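Local coordinates for protein B (Streptococcus agalactiae, PDB 5H6I), which is a secreted pore-forming toxin, the CAMP factor, which permeabilises membranes and also binds the constant region of IgG, at residues S34-Q37 against A38-A42; I109-S112 against T113-A117; S147-A150 against Q151-V155; D183-I186 against W187-F191. One frame throughout, in Å; residues are numbered along the deposited sequence.

Interaction 1 of 4, residues S34-Q37 against A38-A42; sequences SNNQ and AQQMA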
loop_
_atom_site.group_PDB
_atom_site.type_symbol
_atom_site.label_atom_id
_atom_site.label_comp_id
_atom_site.label_asym_id
_atom_site.label_seq_id
_atom_site.Cartn_x
_atom_site.Cartn_y
_atom_site.Cartn_z
ATOM N N SER A 34 -16.940 25.220 -16.032
ATOM C CA SER A 34 -15.634 24.582 -16.134
ATOM C C SER A 34 -14.725 24.928 -14.963
ATOM O O SER A 34 -13.901 24.096 -14.563
ATOM C CB SER A 34 -14.951 24.980 -17.446
ATOM O OG SER A 34 -15.816 24.791 -18.552
ATOM N N ASN A 35 -14.852 26.134 -14.405
ATOM C CA ASN A 35 -14.025 26.503 -13.261
ATOM C C ASN A 35 -14.474 25.776 -12.001
ATOM O O ASN A 35 -13.637 25.300 -11.224
ATOM C CB ASN A 35 -14.060 28.016 -13.048
ATOM C CG ASN A 35 -13.085 28.474 -11.978
ATOM O OD1 ASN A 35 -11.876 28.284 -12.104
ATOM N ND2 ASN A 35 -13.609 29.078 -10.918
ATOM N N ASN A 36 -15.788 25.683 -11.777
ATOM C CA ASN A 36 -16.287 24.908 -10.646
ATOM C C ASN A 36 -15.883 23.445 -10.771
ATOM O O ASN A 36 -15.518 22.807 -9.779
ATOM C CB ASN A 36 -17.807 25.036 -10.543
ATOM C CG ASN A 36 -18.431 23.929 -9.713
ATOM O OD1 ASN A 36 -18.915 22.933 -10.249
ATOM N ND2 ASN A 36 -18.419 24.099 -8.395
ATOM N N GLN A 37 -15.937 22.899 -11.989
ATOM C CA GLN A 37 -15.477 21.533 -12.208
ATOM C C GLN A 37 -13.981 21.402 -11.957
ATOM O O GLN A 37 -13.512 20.337 -11.541
ATOM C CB GLN A 37 -15.823 21.090 -13.631
ATOM C CG GLN A 37 -15.480 19.642 -13.941
ATOM C CD GLN A 37 -16.066 19.175 -15.259
ATOM O OE1 GLN A 37 -16.966 18.335 -15.289
ATOM N NE2 GLN A 37 -15.560 19.720 -16.359
ATOM N N ALA A 38 -13.220 22.475 -12.190
ATOM C CA ALA A 38 -11.776 22.415 -11.996
ATOM C C ALA A 38 -11.415 22.275 -10.521
ATOM O O ALA A 38 -10.475 21.549 -10.175
ATOM C CB ALA A 38 -11.113 23.654 -12.596
ATOM N N GLN A 39 -12.147 22.956 -9.636
ATOM C CA GLN A 39 -11.852 22.853 -8.211
ATOM C C GLN A 39 -12.335 21.542 -7.603
ATOM O O GLN A 39 -11.842 21.156 -6.538
ATOM C CB GLN A 39 -12.456 24.032 -7.441
ATOM C CG GLN A 39 -13.623 24.720 -8.123
ATOM C CD GLN A 39 -14.261 25.785 -7.250
ATOM O OE1 GLN A 39 -13.834 26.015 -6.118
ATOM N NE2 GLN A 39 -15.289 26.442 -7.774
ATOM N N GLN A 40 -13.282 20.850 -8.244
ATOM C CA GLN A 40 -13.641 19.510 -7.785
ATOM C C GLN A 40 -12.459 18.561 -7.921
ATOM O O GLN A 40 -12.080 17.877 -6.964
ATOM C CB GLN A 40 -14.840 18.972 -8.567
ATOM C CG GLN A 40 -15.983 19.944 -8.764
ATOM C CD GLN A 40 -16.988 19.446 -9.787
ATOM O OE1 GLN A 40 -16.617 18.842 -10.794
ATOM N NE2 GLN A 40 -18.267 19.701 -9.534
ATOM N N MET A 41 -11.862 18.508 -9.114
ATOM C CA MET A 41 -10.724 17.625 -9.337
ATOM C C MET A 41 -9.516 18.064 -8.521
ATOM O O MET A 41 -8.740 17.224 -8.052
ATOM C CB MET A 41 -10.383 17.577 -10.825
ATOM C CG MET A 41 -11.389 16.801 -11.661
ATOM S SD MET A 41 -11.186 17.087 -13.428
ATOM C CE MET A 41 -11.316 18.871 -13.497
ATOM N N ALA A 42 -9.340 19.376 -8.342
ATOM C CA ALA A 42 -8.250 19.864 -7.504
ATOM C C ALA A 42 -8.411 19.386 -6.067
ATOM O O ALA A 42 -7.429 19.015 -5.412
ATOM C CB ALA A 42 -8.184 21.390 -7.562
#
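Gln40 folds back along the helix onto Asn36 and Gln37. Its CG is anti to the carbonyl carbon (chi1 -45°) and the chain runs on extended, which carries OE1 to 3.2 Å from Gln37 CA and on to the CG of the same residue. On the way Gln40 CG passes 3.1 Å from Asn36 O, while Gln40 NE2 comes 3.4 Å from Asn36 OD1. The angle there is too poor for a hydrogen bond. The two amide planes are turned 69° from each other.

Gln39 reaches back by another route. A nearly eclipsed chi1 of 23°, away from the usual staggered positions, puts its CG 3.2 Å from both Asn35 O and Asn36 O. The amide then runs over Asn36, with Gln39 NE2 3.4 Å from Asn36 CA, and the two side chains cross at about a right angle.

Met41 works on the side away from Gln39: its thioether bends at the last torsion, bringing CE to 3.3 Å from Gln37 O. Beneath these side chains the first turn is loosely bonded. Gln39 N to Asn35 O, at 3.2 Å, is the one bond across it that is not weak, and Ala38 N is divided weakly between Ser34 O and Asn35 O.

These are the opening turns of helix 35-58, largely at the surface. Gln37 and buried Met41 rest on Leu92 and Ser34 on Val89, in the loop joining helix 65-84 to helix 93-115.

Interaction 2 of 4, residues I109-S112 against T113-A117; sequences ITFS and TQHLA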
loop_
_atom_site.group_PDB
_atom_site.type_symbol
_atom_site.label_atom_id
_atom_site.label_comp_id
_atom_site.label_asym_id
_atom_site.label_seq_id
_atom_site.Cartn_x
_atom_site.Cartn_y
_atom_site.Cartn_z
ATOM N N ILE A 109 -4.646 -0.967 -5.078
ATOM C CA ILE A 109 -3.623 -1.171 -4.057
ATOM C C ILE A 109 -4.248 -1.672 -2.760
ATOM O O ILE A 109 -3.733 -2.601 -2.128
ATOM C CB ILE A 109 -2.822 0.124 -3.841
ATOM C CG1 ILE A 109 -2.102 0.516 -5.132
ATOM C CG2 ILE A 109 -1.828 -0.055 -2.709
ATOM C CD1 ILE A 109 -1.881 2.000 -5.278
ATOM N N THR A 110 -5.362 -1.066 -2.341
ATOM C CA THR A 110 -6.061 -1.559 -1.159
ATOM C C THR A 110 -6.631 -2.953 -1.389
ATOM O O THR A 110 -6.751 -3.734 -0.439
ATOM C CB THR A 110 -7.179 -0.597 -0.752
ATOM O OG1 THR A 110 -8.308 -0.779 -1.617
ATOM C CG2 THR A 110 -6.705 0.846 -0.823
ATOM N N PHE A 111 -6.987 -3.277 -2.635
ATOM C CA PHE A 111 -7.419 -4.634 -2.952
ATOM C C PHE A 111 -6.305 -5.637 -2.683
ATOM O O PHE A 111 -6.563 -6.763 -2.241
ATOM C CB PHE A 111 -7.874 -4.709 -4.410
ATOM C CG PHE A 111 -8.186 -6.102 -4.880
ATOM C CD1 PHE A 111 -9.431 -6.662 -4.650
ATOM C CD2 PHE A 111 -7.238 -6.848 -5.565
ATOM C CE1 PHE A 111 -9.724 -7.941 -5.085
ATOM C CE2 PHE A 111 -7.524 -8.128 -6.001
ATOM C CZ PHE A 111 -8.769 -8.674 -5.761
ATOM N N SER A 112 -5.057 -5.244 -2.945
ATOM C CA SER A 112 -3.929 -6.129 -2.671
ATOM C C SER A 112 -3.724 -6.317 -1.174
ATOM O O SER A 112 -3.472 -7.436 -0.714
ATOM C CB SER A 112 -2.662 -5.577 -3.321
ATOM O OG SER A 112 -1.509 -5.943 -2.582
ATOM N N THR A 113 -3.833 -5.234 -0.400
ATOM C CA THR A 113 -3.597 -5.317 1.038
ATOM C C THR A 113 -4.605 -6.230 1.726
ATOM O O THR A 113 -4.261 -6.908 2.702
ATOM C CB THR A 113 -3.643 -3.916 1.656
ATOM O OG1 THR A 113 -2.719 -3.058 0.975
ATOM C CG2 THR A 113 -3.280 -3.962 3.134
ATOM N N GLN A 114 -5.839 -6.280 1.227
ATOM C CA GLN A 114 -6.907 -6.996 1.911
ATOM C C GLN A 114 -7.113 -8.420 1.412
ATOM O O GLN A 114 -7.717 -9.225 2.131
ATOM C CB GLN A 114 -8.229 -6.233 1.775
ATOM C CG GLN A 114 -8.209 -4.821 2.336
ATOM C CD GLN A 114 -9.458 -4.038 1.977
ATOM O OE1 GLN A 114 -10.234 -4.445 1.110
ATOM N NE2 GLN A 114 -9.660 -2.907 2.642
ATOM N N HIS A 115 -6.635 -8.760 0.213
ATOM C CA HIS A 115 -6.991 -10.034 -0.400
ATOM C C HIS A 115 -5.829 -10.836 -0.970
ATOM O O HIS A 115 -6.039 -11.998 -1.331
ATOM C CB HIS A 115 -8.017 -9.815 -1.523
ATOM C CG HIS A 115 -9.293 -9.183 -1.062
ATOM N ND1 HIS A 115 -9.415 -7.827 -0.844
ATOM C CD2 HIS A 115 -10.502 -9.720 -0.777
ATOM C CE1 HIS A 115 -10.646 -7.557 -0.446
ATOM N NE2 HIS A 115 -11.325 -8.688 -0.396
ATOM N N LEU A 116 -4.624 -10.274 -1.067
ATOM C CA LEU A 116 -3.526 -10.952 -1.750
ATOM C C LEU A 116 -2.335 -11.241 -0.844
ATOM O O LEU A 116 -1.275 -11.634 -1.347
ATOM C CB LEU A 116 -3.071 -10.130 -2.960
ATOM C CG LEU A 116 -4.136 -9.823 -4.015
ATOM C CD1 LEU A 116 -3.512 -9.139 -5.222
ATOM C CD2 LEU A 116 -4.872 -11.090 -4.434
ATOM N N ALA A 117 -2.477 -11.073 0.473
ATOM C CA ALA A 117 -1.336 -11.260 1.364
ATOM C C ALA A 117 -0.909 -12.721 1.451
ATOM O O ALA A 117 0.272 -13.004 1.682
ATOM C CB ALA A 117 -1.663 -10.719 2.755
#
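Phe111 and His115 lie one helical turn apart with their rings nearly parallel, at 15°, but slid past each other, so that 5.1 Å separates the centroids and overlap is slight. Phe111 CE1 sits above the rim of the imidazole, and His115 CB lies over one face of the phenyl ring. The histidine is turned so that its edge meets the backbone: ND1 gives a weak hydrogen bond to Phe111 O at 3.3 Å, with the oxygen in the imidazole plane. The phenyl ring also meets Leu116, obliquely, with Phe111 CE2 4.2 Å from Leu116 CD1.

This is the C-terminal end of helix 93-115, inside the region that binds the IgG constant region, and it packs in an all-helical bundle. Phe111 leans on Glu159 and Leu163 of helix 145-163; buried Leu116 also meets Met127 of helix 121-139.

Ser112 faces inward beside them. Its CB approaches Leu116 CD1 at 4.1 Å, its carbonyl O takes the Leu116 N-H at 3.1 Å, and its OG is hydrogen-bonded to Asn124 OD1, which accounts for the polar group in a buried position.

Thr113, the next residue, turns to an exposed side of the helix. With chi1 at -55° its hydroxyl sits beside the backbone N and points back up the helix, so Ile109 O is gripped twice, by Thr113 OG1 at 3.3 Å and Thr113 N at 3.2 Å.

Interaction 3 of 4, residues S147-A150 against Q151-V155; sequences SIKA and QVNDV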
loop_
_atom_site.group_PDB
_atom_site.type_symbol
_atom_site.label_atom_id
_atom_site.label_comp_id
_atom_site.label_asym_id
_atom_site.label_seq_id
_atom_site.Cartn_x
_atom_site.Cartn_y
_atom_site.Cartn_z
ATOM N N SER A 147 -7.914 4.839 -24.178
ATOM C CA SER A 147 -6.814 3.970 -23.773
ATOM C C SER A 147 -6.619 3.977 -22.261
ATOM O O SER A 147 -6.100 3.007 -21.700
ATOM C CB SER A 147 -5.524 4.386 -24.480
ATOM O OG SER A 147 -4.985 5.567 -23.914
ATOM N N ILE A 148 -7.023 5.057 -21.590
ATOM C CA ILE A 148 -6.973 5.085 -20.131
ATOM C C ILE A 148 -8.077 4.212 -19.549
ATOM O O ILE A 148 -7.836 3.385 -18.660
ATOM C CB ILE A 148 -7.070 6.533 -19.618
ATOM C CG1 ILE A 148 -5.779 7.295 -19.923
ATOM C CG2 ILE A 148 -7.366 6.554 -18.126
ATOM C CD1 ILE A 148 -5.802 8.731 -19.458
ATOM N N LYS A 149 -9.305 4.378 -20.049
ATOM C CA LYS A 149 -10.423 3.581 -19.555
ATOM C C LYS A 149 -10.260 2.107 -19.901
ATOM O O LYS A 149 -10.689 1.241 -19.130
ATOM C CB LYS A 149 -11.737 4.123 -20.118
ATOM C CG LYS A 149 -12.980 3.414 -19.603
ATOM C CD LYS A 149 -13.016 3.394 -18.083
ATOM C CE LYS A 149 -13.598 2.087 -17.566
ATOM N NZ LYS A 149 -13.637 2.045 -16.078
ATOM N N ALA A 150 -9.644 1.801 -21.045
ATOM C CA ALA A 150 -9.383 0.408 -21.389
ATOM C C ALA A 150 -8.378 -0.215 -20.429
ATOM O O ALA A 150 -8.475 -1.403 -20.102
ATOM C CB ALA A 150 -8.884 0.305 -22.831
ATOM N N GLN A 151 -7.407 0.575 -19.962
ATOM C CA GLN A 151 -6.416 0.054 -19.029
ATOM C C GLN A 151 -6.996 -0.118 -17.630
ATOM O O GLN A 151 -6.563 -1.007 -16.888
ATOM C CB GLN A 151 -5.196 0.975 -18.996
ATOM C CG GLN A 151 -4.024 0.433 -18.196
ATOM C CD GLN A 151 -3.656 -0.987 -18.580
ATOM O OE1 GLN A 151 -3.557 -1.318 -19.762
ATOM N NE2 GLN A 151 -3.450 -1.834 -17.578
ATOM N N VAL A 152 -7.969 0.716 -17.255
ATOM C CA VAL A 152 -8.626 0.553 -15.961
ATOM C C VAL A 152 -9.351 -0.785 -15.903
ATOM O O VAL A 152 -9.346 -1.470 -14.871
ATOM C CB VAL A 152 -9.580 1.735 -15.696
ATOM C CG1 VAL A 152 -10.567 1.396 -14.590
ATOM C CG2 VAL A 152 -8.788 2.984 -15.341
ATOM N N ASN A 153 -9.972 -1.187 -17.015
ATOM C CA ASN A 153 -10.617 -2.494 -17.067
ATOM C C ASN A 153 -9.594 -3.622 -17.066
ATOM O O ASN A 153 -9.866 -4.701 -16.526
ATOM C CB ASN A 153 -11.517 -2.588 -18.298
ATOM C CG ASN A 153 -12.687 -1.625 -18.235
ATOM O OD1 ASN A 153 -13.245 -1.378 -17.165
ATOM N ND2 ASN A 153 -13.065 -1.074 -19.382
ATOM N N ASP A 154 -8.422 -3.397 -17.666
ATOM C CA ASP A 154 -7.343 -4.375 -17.573
ATOM C C ASP A 154 -6.954 -4.616 -16.121
ATOM O O ASP A 154 -6.725 -5.760 -15.711
ATOM C CB ASP A 154 -6.131 -3.899 -18.375
ATOM C CG ASP A 154 -5.942 -4.673 -19.663
ATOM O OD1 ASP A 154 -6.893 -5.363 -20.089
ATOM O OD2 ASP A 154 -4.842 -4.591 -20.248
ATOM N N VAL A 155 -6.885 -3.547 -15.327
ATOM C CA VAL A 155 -6.542 -3.680 -13.916
ATOM C C VAL A 155 -7.640 -4.429 -13.170
ATOM O O VAL A 155 -7.365 -5.339 -12.378
ATOM C CB VAL A 155 -6.280 -2.293 -13.301
ATOM C CG1 VAL A 155 -6.306 -2.361 -11.781
ATOM C CG2 VAL A 155 -4.951 -1.739 -13.796
#
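Val152 CG2 lies 3.5 Å from Ile148 O, and that same oxygen accepts the Val152 N-H at 3.0 Å with an N-H...O angle of 148°. Gln151 continues this side of the helix, its CB 3.5 Å from Ser147 O; that oxygen accepts the Gln151 N-H at 3.3 Å and a further hydrogen bond from Arg137 NH2. Ile148, Gln151 and Val152 are all buried.

This part of helix 145-163 has a buried and an exposed side, as in a helical bundle. Ile148 meets Ala101 of helix 93-115, and Val152 touches Asp104 there as well as Leu134 of helix 121-139.

On the exposed side, Lys149 and Asn153 meet without a hydrogen bond between their side chains. Lys149 starts with CG trans to its own N (chi1 -177°) and then bends twice, which swings the amino end forward along the helix over Val152 and Asn153. Lys149 NZ comes within 3.5 Å of Val152 CG1, and Lys149 CE lies 3.5 Å from Asn153 OD1, the two side chains crossing at a slant. Lys149 O is bonded by Asn153 N; Asn153 ND2 also lies 3.3 Å away but at a poor angle. Exposed Ala150 and Asp154 are joined by the backbone bond from Asp154 N to Ala150 O, 3.1 Å, the aspartate side chain adding just CB near the same oxygen.

Interaction 4 of 4, residues D183-I186 against W187-F191; sequences DKEI and WNTRF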
loop_
_atom_site.group_PDB
_atom_site.type_symbol
_atom_site.label_atom_id
_atom_site.label_comp_id
_atom_site.label_asym_id
_atom_site.label_seq_id
_atom_site.Cartn_x
_atom_site.Cartn_y
_atom_site.Cartn_z
ATOM N N ASP A 183 5.186 -7.212 10.866
ATOM C CA ASP A 183 5.594 -5.814 10.954
ATOM C C ASP A 183 4.578 -4.993 11.737
ATOM O O ASP A 183 4.949 -4.173 12.583
ATOM C CB ASP A 183 5.787 -5.236 9.552
ATOM C CG ASP A 183 6.570 -3.938 9.559
ATOM O OD1 ASP A 183 6.031 -2.918 10.037
ATOM O OD2 ASP A 183 7.726 -3.940 9.087
ATOM N N LYS A 184 3.286 -5.201 11.467
ATOM C CA LYS A 184 2.255 -4.492 12.217
ATOM C C LYS A 184 2.204 -4.950 13.668
ATOM O O LYS A 184 1.867 -4.158 14.554
ATOM C CB LYS A 184 0.894 -4.686 11.550
ATOM C CG LYS A 184 0.078 -3.410 11.424
ATOM C CD LYS A 184 0.796 -2.377 10.571
ATOM C CE LYS A 184 -0.116 -1.206 10.236
ATOM N NZ LYS A 184 -0.595 -0.504 11.460
ATOM N N GLU A 185 2.534 -6.217 13.932
ATOM C CA GLU A 185 2.535 -6.707 15.305
ATOM C C GLU A 185 3.703 -6.142 16.101
ATOM O O GLU A 185 3.584 -5.941 17.315
ATOM C CB GLU A 185 2.569 -8.235 15.320
ATOM C CG GLU A 185 2.169 -8.851 16.652
ATOM C CD GLU A 185 0.758 -8.474 17.070
ATOM O OE1 GLU A 185 -0.116 -8.356 16.184
ATOM O OE2 GLU A 185 0.524 -8.296 18.283
ATOM N N ILE A 186 4.834 -5.881 15.442
ATOM C CA ILE A 186 5.973 -5.283 16.131
ATOM C C ILE A 186 5.640 -3.865 16.577
ATOM O O ILE A 186 5.931 -3.471 17.712
ATOM C CB ILE A 186 7.218 -5.319 15.227
ATOM C CG1 ILE A 186 7.732 -6.753 15.087
ATOM C CG2 ILE A 186 8.308 -4.406 15.773
ATOM C CD1 ILE A 186 8.891 -6.895 14.128
ATOM N N TRP A 187 5.016 -3.079 15.697
ATOM C CA TRP A 187 4.660 -1.710 16.053
ATOM C C TRP A 187 3.491 -1.668 17.028
ATOM O O TRP A 187 3.360 -0.707 17.794
ATOM C CB TRP A 187 4.340 -0.908 14.793
ATOM C CG TRP A 187 5.543 -0.648 13.940
ATOM C CD1 TRP A 187 5.815 -1.192 12.718
ATOM C CD2 TRP A 187 6.642 0.219 14.247
ATOM N NE1 TRP A 187 7.014 -0.716 12.244
ATOM C CE2 TRP A 187 7.541 0.152 13.164
ATOM C CE3 TRP A 187 6.952 1.047 15.330
ATOM C CZ2 TRP A 187 8.729 0.881 13.134
ATOM C CZ3 TRP A 187 8.132 1.769 15.299
ATOM C CH2 TRP A 187 9.005 1.682 14.208
ATOM N N ASN A 188 2.633 -2.691 17.016
ATOM C CA ASN A 188 1.559 -2.758 18.000
ATOM C C ASN A 188 2.106 -3.090 19.381
ATOM O O ASN A 188 1.604 -2.587 20.394
ATOM C CB ASN A 188 0.514 -3.788 17.573
ATOM C CG ASN A 188 -0.453 -3.243 16.543
ATOM O OD1 ASN A 188 -0.738 -2.046 16.513
ATOM N ND2 ASN A 188 -0.964 -4.122 15.689
ATOM N N THR A 189 3.135 -3.938 19.445
ATOM C CA THR A 189 3.770 -4.232 20.723
ATOM C C THR A 189 4.623 -3.062 21.197
ATOM O O THR A 189 4.803 -2.876 22.404
ATOM C CB THR A 189 4.616 -5.500 20.612
ATOM O OG1 THR A 189 3.899 -6.487 19.861
ATOM C CG2 THR A 189 4.927 -6.055 21.992
ATOM N N ARG A 190 5.151 -2.268 20.266
ATOM C CA ARG A 190 5.910 -1.081 20.645
ATOM C C ARG A 190 5.004 0.004 21.209
ATOM O O ARG A 190 5.407 0.737 22.120
ATOM C CB ARG A 190 6.685 -0.560 19.438
ATOM C CG ARG A 190 8.011 -1.261 19.234
ATOM C CD ARG A 190 8.516 -1.133 17.807
ATOM N NE ARG A 190 9.835 -1.748 17.674
ATOM C CZ ARG A 190 10.643 -1.581 16.632
ATOM N NH1 ARG A 190 10.274 -0.812 15.621
ATOM N NH2 ARG A 190 11.829 -2.178 16.605
ATOM N N PHE A 191 3.778 0.110 20.693
ATOM C CA PHE A 191 2.842 1.114 21.182
ATOM C C PHE A 191 2.347 0.766 22.583
ATOM O O PHE A 191 2.318 1.624 23.473
ATOM C CB PHE A 191 1.676 1.244 20.201
ATOM C CG PHE A 191 0.526 2.055 20.724
ATOM C CD1 PHE A 191 0.637 3.426 20.878
ATOM C CD2 PHE A 191 -0.673 1.444 21.055
ATOM C CE1 PHE A 191 -0.424 4.173 21.358
ATOM C CE2 PHE A 191 -1.736 2.183 21.535
ATOM C CZ PHE A 191 -1.612 3.551 21.687
#
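At the edge of the Trp187 indole sits the carboxylate of Asp183, with OD1 in the ring plane, 3.2 Å from Trp187 CD1 and 3.3 Å from Trp187 NE1; the carboxylate itself is turned 42° from the ring. One face of the Arg190 guanidinium carries Ile186 CG2, 3.6 Å from the plane and offset toward its rim. The two flat groups also meet each other: Arg190 NH1 hangs 3.1 Å above the indole plane, near its rim, while Trp187 CE3 lies at the edge of the guanidinium, in its plane.

These groups line one side of helix 179-196 in the C-terminal three-helix bundle, where the segments span the junction of sequence repeats 178-188 and 189-199. Asp183 is held from outside as well, since its OD2 accepts a hydrogen bond from Gln220 NE2 of helix 203-220. Ile186, buried, reaches both partner helices, touching Val217 and Leu237.

A chi1 of -69°, CG anti to the carbonyl carbon, swings the Trp187 indole back alongside Asp183, the two side chains pointing the same way. Arg190 runs extended from CG to NE alongside Ile186, its CG 3.4 Å from Ile186 O. A sulfate ion, probably picked up from the crystallisation solution, is bound about 3 Å from the arginine side chain.

On another side of the helix, buried Thr189 grips Glu185 O twice, from opposite faces of the carbonyl plane: Thr189 N at 3.0 Å and Thr189 OG1 at 2.6 Å.

Overall arrangement
All four contacts are local, each within a single helix, and they follow one another along the chain. Interactions 1, 2 and 3 lie on helices 35-58, 93-115 and 145-163 of the N-terminal bundle, and interaction 4 on helix 179-196 of the separate C-terminal three-helix bundle. The centre of interaction 2 is about 8 Å from the centre of the chain, near the junction, and about 19 Å from the centre of interaction 3 and 20 Å from that of interaction 4. Interactions 1 and 4 lie on opposite sides of the chain's centre, about 41 Å apart between centres. None touches another; three report on the N-terminal bundle and one on the C-terminal bundle of an elongated all-helical toxin.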